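Local coordinates for protein polyketide biosynthesis cytochrome P450 PksS (Bacillus subtilis, PDB 4YZR) that belongs to the heme-dependent cytochrome P450 monooxygenases and acts on dihydrobacillaene in the biosynthesis of the antibiotic bacillaene, at residues A[100-105]-A[228-233]; A[128-133]-A[366-371]. All blocks are in the same frame, centred on the assembly; numbering follows the deposited sequence.

Interaction 1: residues A[100-105]-A[228-233]. With HEM (protoporphyrin IX containing Fe), chain C.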
ATOM      1  N   THR A 100     -17.398  -9.065   6.491  1.00 11.73           N
ATOM      2  CA  THR A 100     -16.949 -10.185   7.229  1.00 12.89           C
ATOM      3  C   THR A 100     -16.925 -11.436   6.378  1.00 14.11           C
ATOM      4  O   THR A 100     -15.959 -12.233   6.393  1.00 13.62           O
ATOM      5  CB  THR A 100     -17.881 -10.408   8.470  1.00 13.77           C
ATOM      6  OG1 THR A 100     -18.023  -9.136   9.091  1.00 17.69           O
ATOM      7  CG2 THR A 100     -17.333 -11.395   9.387  1.00 16.50           C
ATOM      8  N   ARG A 101     -17.958 -11.617   5.618  1.00 13.24           N
ATOM      9  CA  ARG A 101     -18.056 -12.765   4.717  1.00 13.66           C
ATOM     10  C   ARG A 101     -16.923 -12.679   3.658  1.00 13.43           C
ATOM     11  O   ARG A 101     -16.301 -13.709   3.364  1.00 14.68           O
ATOM     12  CB  ARG A 101     -19.448 -12.778   4.065  1.00 15.51           C
ATOM     13  CG  ARG A 101     -19.514 -13.673   2.890  1.00 16.97           C
ATOM     14  CD  ARG A 101     -20.903 -13.805   2.288  1.00 16.82           C
ATOM     15  NE  ARG A 101     -20.827 -14.480   0.995  1.00 17.83           N
ATOM     16  CZ  ARG A 101     -20.552 -13.862  -0.161  1.00 18.64           C
ATOM     17  NH1 ARG A 101     -20.354 -12.559  -0.191  1.00 17.51           N
ATOM     18  NH2 ARG A 101     -20.409 -14.549  -1.290  1.00 19.32           N
ATOM     19  N   LEU A 102     -16.814 -11.538   2.975  1.00 12.70           N
ATOM     20  CA  LEU A 102     -15.774 -11.436   1.936  1.00 12.18           C
ATOM     21  C   LEU A 102     -14.379 -11.678   2.534  1.00 12.48           C
ATOM     22  O   LEU A 102     -13.595 -12.438   1.947  1.00 12.85           O
ATOM     23  CB  LEU A 102     -15.849 -10.065   1.293  1.00 12.32           C
ATOM     24  CG  LEU A 102     -17.105  -9.789   0.545  1.00 13.40           C
ATOM     25  CD1 LEU A 102     -17.109  -8.344   0.045  1.00 16.30           C
ATOM     26  CD2 LEU A 102     -17.235 -10.667  -0.714  1.00 14.06           C
ATOM     27  N   ARG A 103     -14.084 -11.166   3.684  1.00 11.87           N
ATOM     28  CA  ARG A 103     -12.769 -11.349   4.279  1.00 13.52           C
ATOM     29  C   ARG A 103     -12.574 -12.802   4.588  1.00 16.14           C
ATOM     30  O   ARG A 103     -11.458 -13.311   4.389  1.00 15.51           O
ATOM     31  CB  ARG A 103     -12.560 -10.460   5.454  1.00 14.95           C
ATOM     32  CG  ARG A 103     -11.084 -10.510   5.870  1.00 18.03           C
ATOM     33  CD  ARG A 103     -10.488  -9.286   6.318  1.00 21.95           C
ATOM     34  NE  ARG A 103      -9.103  -9.489   6.769  1.00 18.19           N
ATOM     35  CZ  ARG A 103      -8.254  -8.487   6.948  1.00 18.84           C
ATOM     36  NH1 ARG A 103      -8.570  -7.306   6.538  1.00 16.24           N
ATOM     37  NH2 ARG A 103      -7.097  -8.758   7.492  1.00 21.10           N
ATOM     38  N   SER A 104     -13.609 -13.543   5.049  1.00 14.36           N
ATOM     39  CA  SER A 104     -13.415 -14.943   5.431  1.00 15.64           C
ATOM     40  C   SER A 104     -13.173 -15.811   4.235  1.00 14.50           C
ATOM     41  O   SER A 104     -12.492 -16.831   4.371  1.00 17.35           O
ATOM     42  CB  SER A 104     -14.681 -15.476   6.105  1.00 17.71           C
ATOM     43  OG  SER A 104     -15.765 -15.684   5.134  1.00 23.06           O
ATOM     44  N   LEU A 105     -13.564 -15.431   3.072  1.00 13.89           N
ATOM     45  CA  LEU A 105     -13.383 -16.139   1.833  1.00 13.24           C
ATOM     46  C   LEU A 105     -11.976 -15.956   1.254  1.00 16.80           C
ATOM     47  O   LEU A 105     -11.535 -16.743   0.387  1.00 21.04           O
ATOM     48  CB  LEU A 105     -14.441 -15.777   0.815  1.00 15.31           C
ATOM     49  CG  LEU A 105     -15.802 -16.475   1.056  1.00 15.12           C
ATOM     50  CD1 LEU A 105     -16.889 -15.749   0.436  1.00 15.38           C
ATOM     51  CD2 LEU A 105     -15.767 -17.910   0.569  1.00 15.93           C
ATOM     52  N   GLU A 228     -18.978 -14.526  -9.439  1.00 19.98           N
ATOM     53  CA  GLU A 228     -18.086 -14.059 -10.500  1.00 22.32           C
ATOM     54  C   GLU A 228     -17.690 -12.596 -10.235  1.00 19.59           C
ATOM     55  O   GLU A 228     -16.481 -12.274 -10.245  1.00 17.23           O
ATOM     56  CB  GLU A 228     -18.753 -14.246 -11.900  1.00 25.33           C
ATOM     57  CG  GLU A 228     -17.873 -13.894 -13.061  1.00 28.52           C
ATOM     58  CD  GLU A 228     -17.005 -15.038 -13.564  1.00 31.24           C
ATOM     59  OE1 GLU A 228     -17.173 -16.243 -13.113  1.00 34.08           O
ATOM     60  OE2 GLU A 228     -16.158 -14.750 -14.486  1.00 35.07           O
ATOM     61  N   LYS A 229     -18.620 -11.688 -10.010  1.00 18.25           N
ATOM     62  CA  LYS A 229     -18.330 -10.269  -9.803  1.00 17.40           C
ATOM     63  C   LYS A 229     -17.475 -10.044  -8.537  1.00 16.35           C
ATOM     64  O   LYS A 229     -16.579  -9.159  -8.509  1.00 17.05           O
ATOM     65  CB  LYS A 229     -19.609  -9.443  -9.671  1.00 20.78           C
ATOM     66  CG  LYS A 229     -19.365  -7.985  -9.500  1.00 25.27           C
ATOM     67  CD  LYS A 229     -20.629  -7.171  -9.708  1.00 30.12           C
ATOM     68  CE  LYS A 229     -20.436  -5.875  -8.955  1.00 32.87           C
ATOM     69  NZ  LYS A 229     -21.708  -5.094  -8.967  1.00 33.95           N
ATOM     70  N   GLU A 230     -17.759 -10.838  -7.474  1.00 15.53           N
ATOM     71  CA  GLU A 230     -16.991 -10.759  -6.219  1.00 15.47           C
ATOM     72  C   GLU A 230     -15.540 -11.192  -6.503  1.00 14.65           C
ATOM     73  O   GLU A 230     -14.605 -10.594  -5.931  1.00 14.35           O
ATOM     74  CB  GLU A 230     -17.582 -11.604  -5.125  1.00 14.96           C
ATOM     75  CG  GLU A 230     -18.865 -11.009  -4.612  1.00 17.32           C
ATOM     76  CD  GLU A 230     -19.605 -11.791  -3.600  1.00 19.08           C
ATOM     77  OE1 GLU A 230     -20.259 -11.132  -2.699  1.00 19.37           O
ATOM     78  OE2 GLU A 230     -19.486 -13.027  -3.606  1.00 19.85           O
ATOM     79  N   LEU A 231     -15.318 -12.168  -7.371  1.00 13.49           N
ATOM     80  CA  LEU A 231     -13.964 -12.539  -7.765  1.00 13.17           C
ATOM     81  C   LEU A 231     -13.304 -11.400  -8.507  1.00 13.57           C
ATOM     82  O   LEU A 231     -12.097 -11.113  -8.227  1.00 13.58           O
ATOM     83  CB  LEU A 231     -14.013 -13.775  -8.631  1.00 14.48           C
ATOM     84  CG  LEU A 231     -14.340 -15.041  -7.957  1.00 17.42           C
ATOM     85  CD1 LEU A 231     -14.798 -16.140  -8.940  1.00 17.76           C
ATOM     86  CD2 LEU A 231     -13.236 -15.591  -7.068  1.00 17.55           C
ATOM     87  N   TYR A 232     -13.963 -10.750  -9.434  1.00 13.28           N
ATOM     88  CA  TYR A 232     -13.350  -9.624 -10.120  1.00 13.60           C
ATOM     89  C   TYR A 232     -12.932  -8.582  -9.093  1.00 13.67           C
ATOM     90  O   TYR A 232     -11.830  -8.035  -9.181  1.00 13.11           O
ATOM     91  CB  TYR A 232     -14.310  -8.947 -11.103  1.00 14.39           C
ATOM     92  CG  TYR A 232     -14.838  -9.874 -12.191  1.00 16.86           C
ATOM     93  CD1 TYR A 232     -14.190 -11.046 -12.569  1.00 17.81           C
ATOM     94  CD2 TYR A 232     -16.018  -9.565 -12.851  1.00 20.33           C
ATOM     95  CE1 TYR A 232     -14.695 -11.891 -13.616  1.00 21.39           C
ATOM     96  CE2 TYR A 232     -16.480 -10.406 -13.856  1.00 21.20           C
ATOM     97  CZ  TYR A 232     -15.815 -11.514 -14.197  1.00 22.52           C
ATOM     98  OH  TYR A 232     -16.338 -12.336 -15.161  1.00 25.28           O
ATOM     99  N   SER A 233     -13.825  -8.215  -8.195  1.00 12.78           N
ATOM    100  CA  SER A 233     -13.524  -7.181  -7.208  1.00 12.71           C
ATOM    101  C   SER A 233     -12.355  -7.553  -6.315  1.00 12.12           C
ATOM    102  O   SER A 233     -11.452  -6.703  -6.013  1.00 13.17           O
ATOM    103  CB  SER A 233     -14.759  -6.868  -6.281  1.00 14.76           C
ATOM    104  OG  SER A 233     -15.777  -6.323  -7.034  1.00 17.07           O
TER
HETATM  105  CHA HEM C 502      -5.901  -2.788   3.280  0.93  8.82           C
HETATM  106  CHB HEM C 502      -1.536  -0.732   3.545  0.93  7.20           C
HETATM  107  CHC HEM C 502       0.300  -4.317   0.820  0.93  7.08           C
HETATM  108  CHD HEM C 502      -4.083  -6.235   0.459  0.93  9.16           C
HETATM  109  C1A HEM C 502      -4.890  -1.903   3.573  0.93  7.99           C
HETATM  110  C2A HEM C 502      -4.955  -0.701   4.416  0.93  7.57           C
HETATM  111  C3A HEM C 502      -3.778  -0.127   4.422  0.93  7.39           C
HETATM  112  C4A HEM C 502      -2.867  -0.990   3.666  0.93  7.26           C
HETATM  113  CMA HEM C 502      -3.407   1.165   5.033  0.93  8.20           C
HETATM  114  CAA HEM C 502      -6.248  -0.148   5.027  0.93  9.04           C
HETATM  115  CBA HEM C 502      -6.931   0.796   4.148  0.93 10.10           C
HETATM  116  CGA HEM C 502      -8.257   1.490   4.682  0.93 10.28           C
HETATM  117  O1A HEM C 502      -8.673   2.417   3.904  0.93 11.37           O
HETATM  118  O2A HEM C 502      -8.618   1.092   5.726  0.93 11.17           O
HETATM  119  C1B HEM C 502      -0.655  -1.525   2.813  0.93  6.53           C
HETATM  120  C2B HEM C 502       0.753  -1.332   2.695  0.93  6.25           C
HETATM  121  C3B HEM C 502       1.307  -2.309   1.938  0.93  6.89           C
HETATM  122  C4B HEM C 502       0.181  -3.167   1.567  0.93  6.77           C
HETATM  123  CMB HEM C 502       1.428  -0.210   3.340  0.93  7.64           C
HETATM  124  CAB HEM C 502       2.670  -2.565   1.507  0.93  7.88           C
HETATM  125  CBB HEM C 502       3.678  -2.062   2.130  0.93 13.04           C
HETATM  126  C1C HEM C 502      -0.688  -5.206   0.487  0.93  7.48           C
HETATM  127  C2C HEM C 502      -0.594  -6.380  -0.288  0.93  7.93           C
HETATM  128  C3C HEM C 502      -1.865  -6.949  -0.400  0.93  8.92           C
HETATM  129  C4C HEM C 502      -2.741  -6.060   0.294  0.93  7.84           C
HETATM  130  CMC HEM C 502       0.739  -6.929  -0.721  0.93  8.96           C
HETATM  131  CAC HEM C 502      -2.267  -8.165  -1.087  0.93 10.30           C
HETATM  132  CBC HEM C 502      -1.649  -8.652  -2.101  0.93 16.19           C
HETATM  133  C1D HEM C 502      -4.986  -5.480   1.168  0.93  8.11           C
HETATM  134  C2D HEM C 502      -6.407  -5.728   1.221  0.93  9.68           C
HETATM  135  C3D HEM C 502      -6.907  -4.759   2.043  0.93  8.96           C
HETATM  136  C4D HEM C 502      -5.786  -3.915   2.501  0.93  8.13           C
HETATM  137  CMD HEM C 502      -7.156  -6.879   0.587  0.93  9.90           C
HETATM  138  CAD HEM C 502      -8.337  -4.572   2.482  0.93  9.65           C
HETATM  139  CBD HEM C 502      -8.654  -5.309   3.745  0.93  9.97           C
HETATM  140  CGD HEM C 502     -10.144  -5.258   4.204  0.93 10.07           C
HETATM  141  O1D HEM C 502     -10.832  -4.363   3.700  0.93 11.16           O
HETATM  142  O2D HEM C 502     -10.471  -6.088   5.074  0.93 12.42           O
HETATM  143  NA  HEM C 502      -3.585  -2.067   3.233  0.93  7.60           N
HETATM  144  NB  HEM C 502      -0.953  -2.691   2.146  0.93  7.37           N
HETATM  145  NC  HEM C 502      -1.996  -5.042   0.850  0.93  8.26           N
HETATM  146  ND  HEM C 502      -4.620  -4.383   1.911  0.93  8.19           N
HETATM  147 FE   HEM C 502      -2.793  -3.590   2.089  0.93  7.61          FE
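Arg101 and Glu230 meet as an end-on, two-pronged salt bridge joining the C helix of the cytochrome P450 fold (98-106) to the start of the long helix 228-259. Arg101 NH1 donates to Glu230 OE1 at 2.9 Å, and Arg101 NH2 to Glu230 OE2, also at 2.9 Å. Both bonds are nearly straight, with N-H...O angles of 165° and 168°. Each oxygen is approached on its syn side, and the guanidinium and carboxylate planes are nearly coplanar, 27° apart; gripping both oxygens with two nitrogens limits rotation of either group. Leu102 CD2 packs over one face of the Glu230 carboxylate, 3.6 Å from Glu230 OE1.

Further bonds position the partners. Arg101 runs extended from CG to NE, with NE hydrogen-bonded to Ser224 OG, while Glu230 OE2 also accepts from the backbone N of Ser227. Leu105 CD1, from the same helix, sits off-centre over one face of the Arg101 guanidinium, 3.9 Å from its plane. The same C-helix segment reaches the heme through Arg103, four residues after His99, whose NE2 is also hydrogen-bonded to the heme. Arg103 NH1 donates to heme propionate oxygen O2D at 2.7 Å.

Interaction 2: residues A[128-133]-A[366-371]; sequences QLLDEM and FKALLK
Leu130 meets both Ala368 and Leu369, and its side chain can be traced outward as the main link between helix 119-133 and helix 355-372. Its CB points toward the partner helix, and CG lies anti to the carbonyl carbon (chi1 -68°), which sends the isopropyl fork into the interface. The two methyls then divide the work. CD1 sits 3.7 Å from Ala368 CB and 3.6 Å from Ala368 O, so it packs against both the small side chain and the backbone at that position. CD2 reaches Leu369, 3.7 Å from its CD1 and 4.1 Å from its CA.

Leu369 answers by torsion: its CG is anti to the backbone N (chi1 -178°), which brings the branch end nearer than its CB direction alone would suggest. The same Leu369 CD1 receives Met133 CE at 4.0 Å, one helical turn beyond Leu130. The Leu130 and Met133 side chains each cross that of Leu369 at about a right angle.

No hydrogen bond links the segments. Phe145 and Phe373 add aromatic surface to Leu130 and Met133, while Asp131 and Arg372 form a salt bridge nearby. The short segment axes approach to 10.6 Å and run 28° apart in the same sense, as expected for the parallel D and L helices of the cytochrome P450 four-helix bundle.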
ATOM      1  N   GLN A 128      17.809 -12.993  -8.662  1.00 13.35           N
ATOM      2  CA  GLN A 128      17.857 -12.795 -10.088  1.00 15.35           C
ATOM      3  C   GLN A 128      17.907 -11.333 -10.439  1.00 14.55           C
ATOM      4  O   GLN A 128      18.649 -10.895 -11.340  1.00 14.33           O
ATOM      5  CB  GLN A 128      16.630 -13.411 -10.793  1.00 18.84           C
ATOM      6  CG  GLN A 128      16.445 -13.182 -12.268  1.00 26.27           C
ATOM      7  CD  GLN A 128      15.791 -11.844 -12.668  1.00 31.37           C
ATOM      8  OE1 GLN A 128      14.607 -11.597 -12.366  1.00 40.35           O
ATOM      9  NE2 GLN A 128      16.506 -11.025 -13.451  1.00 39.02           N
ATOM     10  N   LEU A 129      17.120 -10.498  -9.763  1.00 12.33           N
ATOM     11  CA  LEU A 129      17.145  -9.078 -10.063  1.00 12.73           C
ATOM     12  C   LEU A 129      18.471  -8.482  -9.686  1.00 12.40           C
ATOM     13  O   LEU A 129      19.043  -7.616 -10.432  1.00 12.80           O
ATOM     14  CB  LEU A 129      16.006  -8.302  -9.335  1.00 11.46           C
ATOM     15  CG  LEU A 129      14.622  -8.687  -9.809  1.00 11.30           C
ATOM     16  CD1 LEU A 129      13.601  -8.178  -8.807  1.00 11.43           C
ATOM     17  CD2 LEU A 129      14.350  -8.125 -11.199  1.00 12.24           C
ATOM     18  N   LEU A 130      19.038  -8.893  -8.566  1.00 12.27           N
ATOM     19  CA  LEU A 130      20.344  -8.420  -8.086  1.00 12.44           C
ATOM     20  C   LEU A 130      21.429  -8.885  -9.081  1.00 14.20           C
ATOM     21  O   LEU A 130      22.404  -8.084  -9.276  1.00 14.87           O
ATOM     22  CB  LEU A 130      20.621  -8.844  -6.686  1.00 13.36           C
ATOM     23  CG  LEU A 130      19.678  -8.140  -5.680  1.00 13.15           C
ATOM     24  CD1 LEU A 130      19.725  -8.866  -4.385  1.00 16.08           C
ATOM     25  CD2 LEU A 130      19.985  -6.667  -5.457  1.00 13.62           C
ATOM     26  N   ASP A 131      21.308 -10.071  -9.655  1.00 14.76           N
ATOM     27  CA  ASP A 131      22.341 -10.523 -10.674  1.00 16.28           C
ATOM     28  C   ASP A 131      22.341  -9.589 -11.777  1.00 15.47           C
ATOM     29  O   ASP A 131      23.429  -9.281 -12.340  1.00 18.00           O
ATOM     30  CB  ASP A 131      21.990 -11.936 -11.137  1.00 16.74           C
ATOM     31  CG  ASP A 131      22.216 -12.996 -10.095  1.00 18.87           C
ATOM     32  OD1 ASP A 131      22.827 -12.806  -9.017  1.00 19.08           O
ATOM     33  OD2 ASP A 131      21.708 -14.160 -10.360  1.00 23.23           O
ATOM     34  N   GLU A 132      21.267  -9.087 -12.287  1.00 13.31           N
ATOM     35  CA  GLU A 132      21.242  -8.140 -13.358  1.00 14.69           C
ATOM     36  C   GLU A 132      21.820  -6.856 -12.941  1.00 15.72           C
ATOM     37  O   GLU A 132      22.597  -6.242 -13.671  1.00 16.49           O
ATOM     38  CB  GLU A 132      19.841  -7.941 -13.960  1.00 15.77           C
ATOM     39  CG  GLU A 132      19.281  -9.188 -14.551  1.00 20.42           C
ATOM     40  CD  GLU A 132      20.183  -9.782 -15.683  1.00 28.88           C
ATOM     41  OE1 GLU A 132      20.650  -8.974 -16.524  1.00 27.54           O
ATOM     42  OE2 GLU A 132      20.438 -11.024 -15.672  1.00 33.71           O
ATOM     43  N   MET A 133      21.546  -6.380 -11.761  1.00 14.07           N
ATOM     44  CA  MET A 133      22.079  -5.116 -11.303  1.00 15.05           C
ATOM     45  C   MET A 133      23.585  -5.185 -11.126  1.00 15.44           C
ATOM     46  O   MET A 133      24.277  -4.141 -11.380  1.00 15.13           O
ATOM     47  CB  MET A 133      21.477  -4.779  -9.908  1.00 14.12           C
ATOM     48  CG  MET A 133      20.036  -4.349 -10.019  1.00 13.33           C
ATOM     49  SD  MET A 133      19.187  -4.391  -8.411  1.00 15.49           S
ATOM     50  CE  MET A 133      19.948  -3.184  -7.582  1.00 17.82           C
ATOM     51  N   PHE A 366      15.299  -6.064   1.413  1.00 10.87           N
ATOM     52  CA  PHE A 366      16.286  -5.180   2.064  1.00 12.04           C
ATOM     53  C   PHE A 366      17.512  -5.963   2.447  1.00 11.91           C
ATOM     54  O   PHE A 366      18.627  -5.505   2.179  1.00 13.43           O
ATOM     55  CB  PHE A 366      15.722  -4.495   3.259  1.00 12.12           C
ATOM     56  CG  PHE A 366      14.555  -3.539   2.959  1.00 11.11           C
ATOM     57  CD1 PHE A 366      14.593  -2.604   1.952  1.00 12.74           C
ATOM     58  CD2 PHE A 366      13.431  -3.602   3.716  1.00 12.17           C
ATOM     59  CE1 PHE A 366      13.427  -1.741   1.758  1.00 13.59           C
ATOM     60  CE2 PHE A 366      12.342  -2.810   3.540  1.00 11.37           C
ATOM     61  CZ  PHE A 366      12.353  -1.892   2.542  1.00 11.53           C
ATOM     62  N   LYS A 367      17.356  -7.150   3.004  1.00 11.63           N
ATOM     63  CA  LYS A 367      18.541  -7.983   3.366  1.00 12.41           C
ATOM     64  C   LYS A 367      19.304  -8.284   2.133  1.00 12.46           C
ATOM     65  O   LYS A 367      20.583  -8.232   2.142  1.00 13.89           O
ATOM     66  CB  LYS A 367      18.074  -9.187   4.079  1.00 14.97           C
ATOM     67  CG  LYS A 367      17.798  -9.058   5.513  1.00 18.12           C
ATOM     68  CD  LYS A 367      17.304 -10.364   6.164  1.00 22.84           C
ATOM     69  CE  LYS A 367      18.089 -11.610   5.929  1.00 25.90           C
ATOM     70  NZ  LYS A 367      17.309 -12.747   6.557  1.00 29.54           N
ATOM     71  N   ALA A 368      18.691  -8.706   1.057  1.00 11.44           N
ATOM     72  CA  ALA A 368      19.359  -9.143  -0.108  1.00 12.80           C
ATOM     73  C   ALA A 368      20.092  -8.022  -0.747  1.00 12.27           C
ATOM     74  O   ALA A 368      21.266  -8.238  -1.231  1.00 12.93           O
ATOM     75  CB  ALA A 368      18.447  -9.848  -1.065  1.00 13.55           C
ATOM     76  N   LEU A 369      19.526  -6.845  -0.865  1.00 11.85           N
ATOM     77  CA  LEU A 369      20.159  -5.710  -1.466  1.00 12.80           C
ATOM     78  C   LEU A 369      21.428  -5.325  -0.703  1.00 13.36           C
ATOM     79  O   LEU A 369      22.451  -5.073  -1.363  1.00 13.43           O
ATOM     80  CB  LEU A 369      19.165  -4.531  -1.448  1.00 12.80           C
ATOM     81  CG  LEU A 369      19.648  -3.231  -2.090  1.00 13.83           C
ATOM     82  CD1 LEU A 369      19.857  -3.434  -3.562  1.00 15.40           C
ATOM     83  CD2 LEU A 369      18.645  -2.132  -1.799  1.00 14.95           C
ATOM     84  N   LEU A 370      21.340  -5.277   0.597  1.00 13.61           N
ATOM     85  CA  LEU A 370      22.486  -4.840   1.485  1.00 15.68           C
ATOM     86  C   LEU A 370      23.534  -5.916   1.494  1.00 16.38           C
ATOM     87  O   LEU A 370      24.792  -5.528   1.608  1.00 18.73           O
ATOM     88  CB  LEU A 370      22.055  -4.512   2.868  1.00 15.72           C
ATOM     89  CG  LEU A 370      21.145  -3.344   2.990  1.00 18.39           C
ATOM     90  CD1 LEU A 370      20.710  -3.262   4.445  1.00 20.95           C
ATOM     91  CD2 LEU A 370      21.816  -2.095   2.518  1.00 23.37           C
ATOM     92  N   LYS A 371      23.225  -7.159   1.300  1.00 14.57           N
ATOM     93  CA  LYS A 371      24.214  -8.286   1.248  1.00 14.60           C
ATOM     94  C   LYS A 371      24.921  -8.165  -0.049  1.00 17.38           C
ATOM     95  O   LYS A 371      26.205  -8.305  -0.117  1.00 17.98           O
ATOM     96  CB  LYS A 371      23.539  -9.628   1.364  1.00 16.14           C
ATOM     97  CG  LYS A 371      24.515 -10.791   1.332  1.00 20.27           C
ATOM     98  CD  LYS A 371      23.857 -12.123   1.605  1.00 25.40           C
ATOM     99  CE  LYS A 371      24.970 -13.171   1.663  1.00 30.78           C
ATOM    100  NZ  LYS A 371      24.347 -14.509   1.758  1.00 39.09           N
TER

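How the interactions relate
The two contacts use four different helices and do not touch: their centres are 36 Å apart and their nearest atoms about 21 Å. Interaction 1 is partly buried and polar, its charged pair flanked by one buried leucine, on the side of the fold where the C helix also delivers an arginine to a heme propionate. Interaction 2 is buried and apolar, built mainly from methyl packing with no hydrogen bond across it, and takes no part in holding the heme. The summed buried areas are similar, 119 and 147 Å², but the chemistry differs: directional charged bonds in interaction 1, van der Waals contacts in interaction 2. Helix 228-259 of interaction 1 belongs to the same four-helix bundle.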